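Local coordinates for cycloserine biosynthesis protein DcsG (Streptomyces lavendulae, PDB 6JIL) that catalyses the ATP- and magnesium-dependent cyclisation of O-ureido-D-serine to the antibiotic D-cycloserine, as an enzyme of the ATP-grasp family, at residues 2-16 and 45-58. Sequence-based numbering, arbitrary orientation.
Sequences GILALVTDAVSLPID and WSRFEAVVFRSPWT
V7 and A5 pack against V51, F48 and W45 on one face of the parallel pair formed by strands 4-8 and 50-55, whose axes diverge by 28°. These are the two inner strands of a four-stranded parallel sheet, in which 4-8 also bonds 33-37. Alternating bonds fix the register: V52 N gives to A5 O, and V52 O takes V7 N at 2.8 Å. Apolar packing is tight here. A5 CB sits over the centre of the F48 ring, 3.4 Å from its centroid and 8° off the normal, which qualifies as a CH-pi contact. With its CG2 branch anti to the carbonyl carbon, V7 places that methyl 3.4 Å from V51 CG1, between F53 CD2 and W45 CZ3. The other face carries L4, L6 and V52, and L6 also meets helix 19-28.

At the carboxyl end the ladder gives way: V7 O accepts from both R54 N and S55 N. Polar grips take over. D9 OD1 receives T58 N on its syn lone pair and T58 OG1 from above the carboxylate plane, as well as W38 NE1; D9 OD2 accepts S12 N, the bond of an Asx motif, and also S12 OG. S55 OG donates to D16 OD2 at 2.7 Å and lies 2.8 Å from T8 OG1. A water joins D16 OD2 to R54 NE, while R54 NH2 bonds P275 O. I15 CD1 brushes W57 CE3 at 3.6 Å; the W57 side chain lies about 5 Å from that of magnesium ligand E271.

The opposite end is looser: at exposed G2 and E49, G2 CA approaches E49 OE2, and E49 N gives I3 O a bond of 3.0 Å before the ladder proper begins with A5 N to A50 O. With both its oxygens doubly gripped, the buried D9 carboxylate is probably stabilised as the anion; it ties loop 9-12 to the 57-58 turn, consistent with holding together the strand-end loops whose W57 comes near E271.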
loop_
_atom_site.group_PDB
_atom_site.type_symbol
_atom_site.label_atom_id
_atom_site.label_comp_id
_atom_site.label_asym_id
_atom_site.label_seq_id
_atom_site.Cartn_x
_atom_site.Cartn_y
_atom_site.Cartn_z
ATOM N N GLY A 2 -2.607 -20.770 -20.243
ATOM C CA GLY A 2 -2.990 -19.618 -19.371
ATOM C C GLY A 2 -2.147 -19.542 -18.110
ATOM O O GLY A 2 -2.674 -19.404 -17.003
ATOM N N ILE A 3 -0.833 -19.633 -18.285
ATOM C CA ILE A 3 0.089 -19.573 -17.165
ATOM C C ILE A 3 0.062 -18.152 -16.592
ATOM O O ILE A 3 0.076 -17.166 -17.332
ATOM C CB ILE A 3 1.514 -19.994 -17.622
ATOM C CG1 ILE A 3 2.098 -21.017 -16.652
ATOM C CG2 ILE A 3 2.425 -18.807 -17.696
ATOM C CD1 ILE A 3 3.353 -21.694 -17.190
ATOM N N LEU A 4 -0.001 -18.067 -15.265
ATOM C CA LEU A 4 -0.073 -16.797 -14.549
ATOM C C LEU A 4 1.258 -16.467 -13.884
ATOM O O LEU A 4 1.810 -17.288 -13.141
ATOM C CB LEU A 4 -1.147 -16.882 -13.460
ATOM C CG LEU A 4 -1.929 -15.643 -13.012
ATOM C CD1 LEU A 4 -2.414 -15.863 -11.586
ATOM C CD2 LEU A 4 -1.081 -14.405 -13.087
ATOM N N ALA A 5 1.768 -15.266 -14.142
ATOM C CA ALA A 5 3.024 -14.839 -13.539
ATOM C C ALA A 5 2.728 -14.105 -12.237
ATOM O O ALA A 5 1.874 -13.223 -12.205
ATOM C CB ALA A 5 3.784 -13.924 -14.493
ATOM N N LEU A 6 3.401 -14.494 -11.159
ATOM C CA LEU A 6 3.228 -13.834 -9.864
ATOM C C LEU A 6 4.568 -13.130 -9.624
ATOM O O LEU A 6 5.574 -13.771 -9.326
ATOM C CB LEU A 6 2.932 -14.862 -8.764
ATOM C CG LEU A 6 1.662 -15.719 -8.951
ATOM C CD1 LEU A 6 1.510 -16.680 -7.785
ATOM C CD2 LEU A 6 0.426 -14.834 -9.058
ATOM N N VAL A 7 4.577 -11.811 -9.776
ATOM C CA VAL A 7 5.801 -11.034 -9.653
ATOM C C VAL A 7 6.309 -10.740 -8.250
ATOM O O VAL A 7 5.570 -10.297 -7.376
ATOM C CB VAL A 7 5.675 -9.691 -10.409
ATOM C CG1 VAL A 7 7.026 -8.972 -10.438
ATOM C CG2 VAL A 7 5.185 -9.939 -11.823
ATOM N N THR A 8 7.602 -10.964 -8.066
ATOM C CA THR A 8 8.274 -10.733 -6.796
ATOM C C THR A 8 9.709 -10.327 -7.146
ATOM O O THR A 8 9.984 -9.897 -8.265
ATOM C CB THR A 8 8.304 -12.048 -5.950
ATOM O OG1 THR A 8 8.862 -11.789 -4.656
ATOM C CG2 THR A 8 9.155 -13.121 -6.657
ATOM N N ASP A 9 10.601 -10.427 -6.167
ATOM C CA ASP A 9 12.022 -10.171 -6.380
ATOM C C ASP A 9 12.760 -10.879 -5.247
ATOM O O ASP A 9 12.223 -11.038 -4.149
ATOM C CB ASP A 9 12.353 -8.659 -6.517
ATOM C CG ASP A 9 12.128 -7.843 -5.248
ATOM O OD1 ASP A 9 11.673 -6.689 -5.401
ATOM O OD2 ASP A 9 12.428 -8.306 -4.125
ATOM N N ALA A 10 13.966 -11.354 -5.539
ATOM C CA ALA A 10 14.753 -12.118 -4.579
ATOM C C ALA A 10 14.746 -11.610 -3.147
ATOM O O ALA A 10 14.513 -12.380 -2.211
ATOM C CB ALA A 10 16.194 -12.258 -5.079
ATOM N N VAL A 11 14.994 -10.319 -2.968
ATOM C CA VAL A 11 15.037 -9.742 -1.628
ATOM C C VAL A 11 13.712 -9.811 -0.881
ATOM O O VAL A 11 13.685 -9.988 0.332
ATOM C CB VAL A 11 15.483 -8.257 -1.681
ATOM C CG1 VAL A 11 15.417 -7.636 -0.295
ATOM C CG2 VAL A 11 16.904 -8.159 -2.244
ATOM N N SER A 12 12.619 -9.683 -1.616
ATOM C CA SER A 12 11.291 -9.662 -1.020
ATOM C C SER A 12 10.589 -10.996 -0.861
ATOM O O SER A 12 9.743 -11.141 0.017
ATOM C CB SER A 12 10.397 -8.724 -1.832
ATOM O OG SER A 12 11.009 -7.450 -1.953
ATOM N N LEU A 13 10.933 -11.969 -1.699
ATOM C CA LEU A 13 10.278 -13.265 -1.634
ATOM C C LEU A 13 10.248 -13.909 -0.239
ATOM O O LEU A 13 9.274 -14.563 0.122
ATOM C CB LEU A 13 10.910 -14.220 -2.641
ATOM C CG LEU A 13 10.145 -15.531 -2.844
ATOM C CD1 LEU A 13 8.730 -15.225 -3.300
ATOM C CD2 LEU A 13 10.868 -16.405 -3.868
ATOM N N PRO A 14 11.316 -13.739 0.558
ATOM C CA PRO A 14 11.359 -14.324 1.904
ATOM C C PRO A 14 10.350 -13.749 2.893
ATOM O O PRO A 14 10.023 -14.390 3.892
ATOM C CB PRO A 14 12.795 -14.065 2.349
ATOM C CG PRO A 14 13.554 -14.115 1.057
ATOM C CD PRO A 14 12.663 -13.292 0.153
ATOM N N ILE A 15 9.864 -12.542 2.639
ATOM C CA ILE A 15 8.890 -11.955 3.550
ATOM C C ILE A 15 7.494 -11.886 2.937
ATOM O O ILE A 15 6.629 -11.181 3.437
ATOM C CB ILE A 15 9.311 -10.542 4.002
ATOM C CG1 ILE A 15 9.397 -9.610 2.791
ATOM C CG2 ILE A 15 10.643 -10.618 4.730
ATOM C CD1 ILE A 15 9.408 -8.136 3.142
ATOM N N ASP A 16 7.281 -12.619 1.850
ATOM C CA ASP A 16 5.975 -12.642 1.197
ATOM C C ASP A 16 5.248 -13.863 1.733
ATOM O O ASP A 16 5.177 -14.894 1.065
ATOM C CB ASP A 16 6.131 -12.767 -0.321
ATOM C CG ASP A 16 4.795 -12.757 -1.053
ATOM O OD1 ASP A 16 3.738 -12.728 -0.384
ATOM O OD2 ASP A 16 4.804 -12.778 -2.303
ATOM N N TRP A 45 8.189 -12.540 -20.693
ATOM C CA TRP A 45 6.866 -12.154 -20.221
ATOM C C TRP A 45 5.750 -12.359 -21.239
ATOM O O TRP A 45 4.572 -12.378 -20.885
ATOM C CB TRP A 45 6.902 -10.707 -19.721
ATOM C CG TRP A 45 7.894 -10.535 -18.597
ATOM C CD1 TRP A 45 9.234 -10.280 -18.716
ATOM C CD2 TRP A 45 7.645 -10.706 -17.195
ATOM N NE1 TRP A 45 9.833 -10.288 -17.480
ATOM C CE2 TRP A 45 8.882 -10.547 -16.528
ATOM C CE3 TRP A 45 6.497 -10.984 -16.438
ATOM C CZ2 TRP A 45 9.005 -10.656 -15.130
ATOM C CZ3 TRP A 45 6.617 -11.092 -15.054
ATOM C CH2 TRP A 45 7.866 -10.927 -14.414
ATOM N N SER A 46 6.126 -12.543 -22.500
ATOM C CA SER A 46 5.152 -12.764 -23.562
ATOM C C SER A 46 4.499 -14.139 -23.411
ATOM O O SER A 46 3.444 -14.394 -23.986
ATOM C CB SER A 46 5.832 -12.674 -24.934
ATOM O OG SER A 46 6.672 -13.792 -25.172
ATOM N N ARG A 47 5.132 -15.018 -22.638
ATOM C CA ARG A 47 4.621 -16.371 -22.414
ATOM C C ARG A 47 3.385 -16.445 -21.526
ATOM O O ARG A 47 2.638 -17.418 -21.597
ATOM C CB ARG A 47 5.683 -17.261 -21.762
ATOM C CG ARG A 47 6.800 -17.741 -22.649
ATOM C CD ARG A 47 7.661 -18.740 -21.872
ATOM N NE ARG A 47 8.162 -18.167 -20.621
ATOM C CZ ARG A 47 7.840 -18.597 -19.403
ATOM N NH1 ARG A 47 7.007 -19.620 -19.246
ATOM N NH2 ARG A 47 8.351 -17.995 -18.337
ATOM N N PHE A 48 3.182 -15.439 -20.680
ATOM C CA PHE A 48 2.050 -15.441 -19.762
ATOM C C PHE A 48 0.726 -14.922 -20.311
ATOM O O PHE A 48 0.687 -14.070 -21.196
ATOM C CB PHE A 48 2.398 -14.647 -18.500
ATOM C CG PHE A 48 3.676 -15.075 -17.850
ATOM C CD1 PHE A 48 4.845 -14.357 -18.047
ATOM C CD2 PHE A 48 3.716 -16.217 -17.060
ATOM C CE1 PHE A 48 6.034 -14.773 -17.466
ATOM C CE2 PHE A 48 4.898 -16.641 -16.477
ATOM C CZ PHE A 48 6.061 -15.918 -16.679
ATOM N N GLU A 49 -0.360 -15.449 -19.758
ATOM C CA GLU A 49 -1.710 -15.051 -20.138
ATOM C C GLU A 49 -1.926 -13.707 -19.465
ATOM O O GLU A 49 -2.500 -12.790 -20.035
ATOM C CB GLU A 49 -2.728 -16.056 -19.589
ATOM C CG GLU A 49 -4.061 -16.069 -20.308
ATOM C CD GLU A 49 -4.028 -16.933 -21.560
ATOM O OE1 GLU A 49 -5.016 -16.917 -22.332
ATOM O OE2 GLU A 49 -3.012 -17.636 -21.767
ATOM N N ALA A 50 -1.455 -13.612 -18.231
ATOM C CA ALA A 50 -1.572 -12.397 -17.451
ATOM C C ALA A 50 -0.471 -12.353 -16.398
ATOM O O ALA A 50 0.251 -13.325 -16.185
ATOM C CB ALA A 50 -2.935 -12.322 -16.782
ATOM N N VAL A 51 -0.364 -11.207 -15.741
ATOM C CA VAL A 51 0.633 -10.991 -14.712
ATOM C C VAL A 51 -0.006 -10.335 -13.496
ATOM O O VAL A 51 -0.889 -9.495 -13.633
ATOM C CB VAL A 51 1.767 -10.080 -15.247
ATOM C CG1 VAL A 51 2.658 -9.626 -14.118
ATOM C CG2 VAL A 51 2.589 -10.836 -16.286
ATOM N N VAL A 52 0.428 -10.753 -12.310
ATOM C CA VAL A 52 -0.045 -10.183 -11.054
ATOM C C VAL A 52 1.171 -9.767 -10.231
ATOM O O VAL A 52 2.119 -10.541 -10.053
ATOM C CB VAL A 52 -0.880 -11.180 -10.216
ATOM C CG1 VAL A 52 -1.082 -10.633 -8.808
ATOM C CG2 VAL A 52 -2.229 -11.398 -10.865
ATOM N N PHE A 53 1.143 -8.533 -9.742
ATOM C CA PHE A 53 2.241 -8.018 -8.936
ATOM C C PHE A 53 1.977 -8.367 -7.477
ATOM O O PHE A 53 1.078 -7.818 -6.838
ATOM C CB PHE A 53 2.355 -6.511 -9.126
ATOM C CG PHE A 53 2.522 -6.104 -10.554
ATOM C CD1 PHE A 53 1.553 -5.348 -11.195
ATOM C CD2 PHE A 53 3.659 -6.459 -11.259
ATOM C CE1 PHE A 53 1.722 -4.949 -12.521
ATOM C CE2 PHE A 53 3.829 -6.063 -12.578
ATOM C CZ PHE A 53 2.853 -5.304 -13.207
ATOM N N ARG A 54 2.767 -9.295 -6.959
ATOM C CA ARG A 54 2.596 -9.744 -5.596
ATOM C C ARG A 54 3.539 -9.099 -4.599
ATOM O O ARG A 54 3.092 -8.407 -3.684
ATOM C CB ARG A 54 2.735 -11.268 -5.537
ATOM C CG ARG A 54 1.566 -12.007 -6.180
ATOM C CD ARG A 54 0.278 -11.571 -5.520
ATOM N NE ARG A 54 0.469 -11.588 -4.078
ATOM C CZ ARG A 54 0.056 -10.636 -3.250
ATOM N NH1 ARG A 54 -0.598 -9.578 -3.714
ATOM N NH2 ARG A 54 0.353 -10.721 -1.957
ATOM N N SER A 55 4.839 -9.303 -4.782
ATOM C CA SER A 55 5.803 -8.758 -3.843
ATOM C C SER A 55 7.130 -8.251 -4.406
ATOM O O SER A 55 8.193 -8.625 -3.911
ATOM C CB SER A 55 6.088 -9.802 -2.768
ATOM O OG SER A 55 6.484 -11.023 -3.368
ATOM N N PRO A 56 7.089 -7.391 -5.438
ATOM C CA PRO A 56 8.319 -6.851 -6.019
ATOM C C PRO A 56 8.604 -5.644 -5.132
ATOM O O PRO A 56 8.774 -4.520 -5.605
ATOM C CB PRO A 56 7.863 -6.443 -7.401
ATOM C CG PRO A 56 6.519 -5.858 -7.103
ATOM C CD PRO A 56 5.908 -6.841 -6.129
ATOM N N TRP A 57 8.658 -5.890 -3.831
ATOM C CA TRP A 57 8.805 -4.806 -2.878
ATOM C C TRP A 57 10.048 -3.937 -2.873
ATOM O O TRP A 57 10.083 -2.926 -2.166
ATOM C CB TRP A 57 8.488 -5.324 -1.476
ATOM C CG TRP A 57 7.063 -5.831 -1.390
ATOM C CD1 TRP A 57 5.976 -5.348 -2.074
ATOM C CD2 TRP A 57 6.575 -6.906 -0.582
ATOM N NE1 TRP A 57 4.849 -6.059 -1.745
ATOM C CE2 TRP A 57 5.187 -7.020 -0.829
ATOM C CE3 TRP A 57 7.174 -7.784 0.329
ATOM C CZ2 TRP A 57 4.391 -7.977 -0.200
ATOM C CZ3 TRP A 57 6.380 -8.741 0.957
ATOM C CH2 TRP A 57 5.004 -8.828 0.688
ATOM N N THR A 58 11.060 -4.293 -3.660
ATOM C CA THR A 58 12.239 -3.442 -3.703
ATOM C C THR A 58 11.945 -2.279 -4.655
ATOM O O THR A 58 12.809 -1.445 -4.909
ATOM C CB THR A 58 13.512 -4.201 -4.183
ATOM O OG1 THR A 58 13.297 -4.748 -5.489
ATOM C CG2 THR A 58 13.858 -5.311 -3.214
HETATM O O HOH W 1 2.003 -13.571 -2.821
#